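Local atomic coordinates of oxidoreductase, zinc-binding dehydrogenase family (Myxococcus xanthus, PDB entry 5K1S), a protein that is a zinc-binding medium-chain reductase that takes part in an alternative de novo route to isovaleryl coenzyme A. Residues A[161-166]-A[354-359]. Residues are numbered along the deposited sequence; the frame is centred on the assembly and turned at random.
Sequences AATVCC and RLVLVP. With ZN (zinc ion), chain F.
Thr163 sets its methyl onto strand 354-358 where Arg354 and Val356 both point toward Ala162 and Thr163. Thr163 CG2 meets Val356 CG2 at 3.5 Å, the two side chains crossing at about a right angle, and lies 3.9 Å from Arg354 CB. The aliphatic part of Arg354 runs past the threonine in the opposite sense, with Arg354 CG 4.0 Å from Thr163 CB. Beside this, Ala162 CB makes a looser apolar contact with Val356 CG1 at 4.4 Å, and both residues also rest on Ala53 of strand 46-56. In this medium-chain reductase fold, strand 354-358 pairs antiparallel with strand 46-56 in the GroES-like domain and parallel with strand 330-335, while the chain leads on from Thr163 into helix 165-178. The hydroxyl of Thr163 is engaged outside the contact. With chi1 at 61°, Thr163 OG1 sits between its backbone N and carbonyl carbon and hydrogen-bonds Gln328, leaving the methyl for the strand. A bend at chi2 (-71°) carries the Arg354 guanidinium toward Cys166, whose O lies at its edge, near its plane, but at 4.0 Å from Arg354 NH2 is too far for a hydrogen bond. Cys166 also binds the zinc ion through SG at 2.3 Å, together with Cys57 and His79.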
loop_
_atom_site.group_PDB
_atom_site.type_symbol
_atom_site.label_atom_id
_atom_site.label_comp_id
_atom_site.label_asym_id
_atom_site.label_seq_id
_atom_site.Cartn_x
_atom_site.Cartn_y
_atom_site.Cartn_z
ATOM N N ALA A 161 -2.883 24.204 20.026
ATOM C CA ALA A 161 -1.857 24.117 18.993
ATOM C C ALA A 161 -0.799 23.074 19.331
ATOM O O ALA A 161 -0.233 22.452 18.424
ATOM C CB ALA A 161 -1.201 25.482 18.790
ATOM N N ALA A 162 -0.523 22.864 20.619
ATOM C CA ALA A 162 0.513 21.927 21.038
ATOM C C ALA A 162 0.107 20.469 20.878
ATOM O O ALA A 162 0.885 19.592 21.267
ATOM C CB ALA A 162 0.893 22.186 22.495
ATOM N N THR A 163 -1.080 20.179 20.337
ATOM C CA THR A 163 -1.519 18.804 20.126
ATOM C C THR A 163 -1.995 18.580 18.695
ATOM O O THR A 163 -2.694 17.599 18.427
ATOM C CB THR A 163 -2.631 18.432 21.112
ATOM O OG1 THR A 163 -3.758 19.296 20.919
ATOM C CG2 THR A 163 -2.135 18.560 22.548
ATOM N N VAL A 164 -1.619 19.461 17.768
ATOM C CA VAL A 164 -2.126 19.383 16.403
ATOM C C VAL A 164 -1.289 18.423 15.567
ATOM O O VAL A 164 -1.825 17.665 14.751
ATOM C CB VAL A 164 -2.155 20.794 15.781
ATOM C CG1 VAL A 164 -2.616 20.745 14.332
ATOM C CG2 VAL A 164 -3.058 21.704 16.590
ATOM N N CYS A 165 0.033 18.436 15.754
ATOM C CA CYS A 165 0.919 17.691 14.865
ATOM C C CYS A 165 0.600 16.201 14.885
ATOM O O CYS A 165 0.438 15.576 13.832
ATOM C CB CYS A 165 2.375 17.935 15.256
ATOM S SG CYS A 165 3.574 17.375 14.021
ATOM N N CYS A 166 0.504 15.615 16.076
ATOM C CA CYS A 166 0.327 14.174 16.211
ATOM C C CYS A 166 -1.124 13.731 16.091
ATOM O O CYS A 166 -1.417 12.557 16.342
ATOM C CB CYS A 166 0.899 13.705 17.548
ATOM S SG CYS A 166 2.638 14.094 17.739
ATOM N N ARG A 354 -6.315 14.526 24.801
ATOM C CA ARG A 354 -4.916 14.915 24.709
ATOM C C ARG A 354 -4.506 15.680 25.960
ATOM O O ARG A 354 -5.235 16.565 26.421
ATOM C CB ARG A 354 -4.668 15.766 23.461
ATOM C CG ARG A 354 -4.338 14.953 22.215
ATOM C CD ARG A 354 -2.947 14.332 22.311
ATOM N NE ARG A 354 -2.626 13.491 21.159
ATOM C CZ ARG A 354 -2.858 12.181 21.087
ATOM N NH1 ARG A 354 -3.423 11.533 22.100
ATOM N NH2 ARG A 354 -2.521 11.510 19.991
ATOM N N LEU A 355 -3.345 15.328 26.504
ATOM C CA LEU A 355 -2.761 16.022 27.641
ATOM C C LEU A 355 -1.730 17.031 27.154
ATOM O O LEU A 355 -1.096 16.845 26.112
ATOM C CB LEU A 355 -2.105 15.034 28.607
ATOM C CG LEU A 355 -3.041 13.997 29.228
ATOM C CD1 LEU A 355 -2.240 12.945 29.976
ATOM C CD2 LEU A 355 -4.052 14.667 30.153
ATOM N N VAL A 356 -1.568 18.105 27.922
ATOM C CA VAL A 356 -0.678 19.199 27.556
ATOM C C VAL A 356 0.109 19.617 28.788
ATOM O O VAL A 356 -0.464 19.782 29.870
ATOM C CB VAL A 356 -1.457 20.398 26.981
ATOM C CG1 VAL A 356 -0.513 21.543 26.652
ATOM C CG2 VAL A 356 -2.240 19.980 25.743
ATOM N N LEU A 357 1.417 19.793 28.623
ATOM C CA LEU A 357 2.277 20.323 29.672
ATOM C C LEU A 357 2.511 21.807 29.423
ATOM O O LEU A 357 2.923 22.202 28.326
ATOM C CB LEU A 357 3.610 19.574 29.719
ATOM C CG LEU A 357 3.538 18.102 30.126
ATOM C CD1 LEU A 357 4.903 17.444 29.989
ATOM C CD2 LEU A 357 3.013 17.950 31.548
ATOM N N VAL A 358 2.247 22.622 30.439
ATOM C CA VAL A 358 2.384 24.070 30.360
ATOM C C VAL A 358 3.600 24.467 31.195
ATOM O O VAL A 358 3.558 24.360 32.429
ATOM C CB VAL A 358 1.119 24.781 30.855
ATOM C CG1 VAL A 358 1.262 26.288 30.699
ATOM C CG2 VAL A 358 -0.100 24.277 30.099
ATOM N N PRO A 359 4.699 24.918 30.586
ATOM C CA PRO A 359 5.844 25.347 31.386
ATOM C C PRO A 359 5.499 26.584 32.195
ATOM O O PRO A 359 4.622 27.372 31.802
ATOM C CB PRO A 359 6.925 25.648 30.331
ATOM C CG PRO A 359 6.478 24.949 29.098
ATOM C CD PRO A 359 4.988 24.973 29.143
HETATM ZN ZN ZN F . 3.655 12.212 18.660
#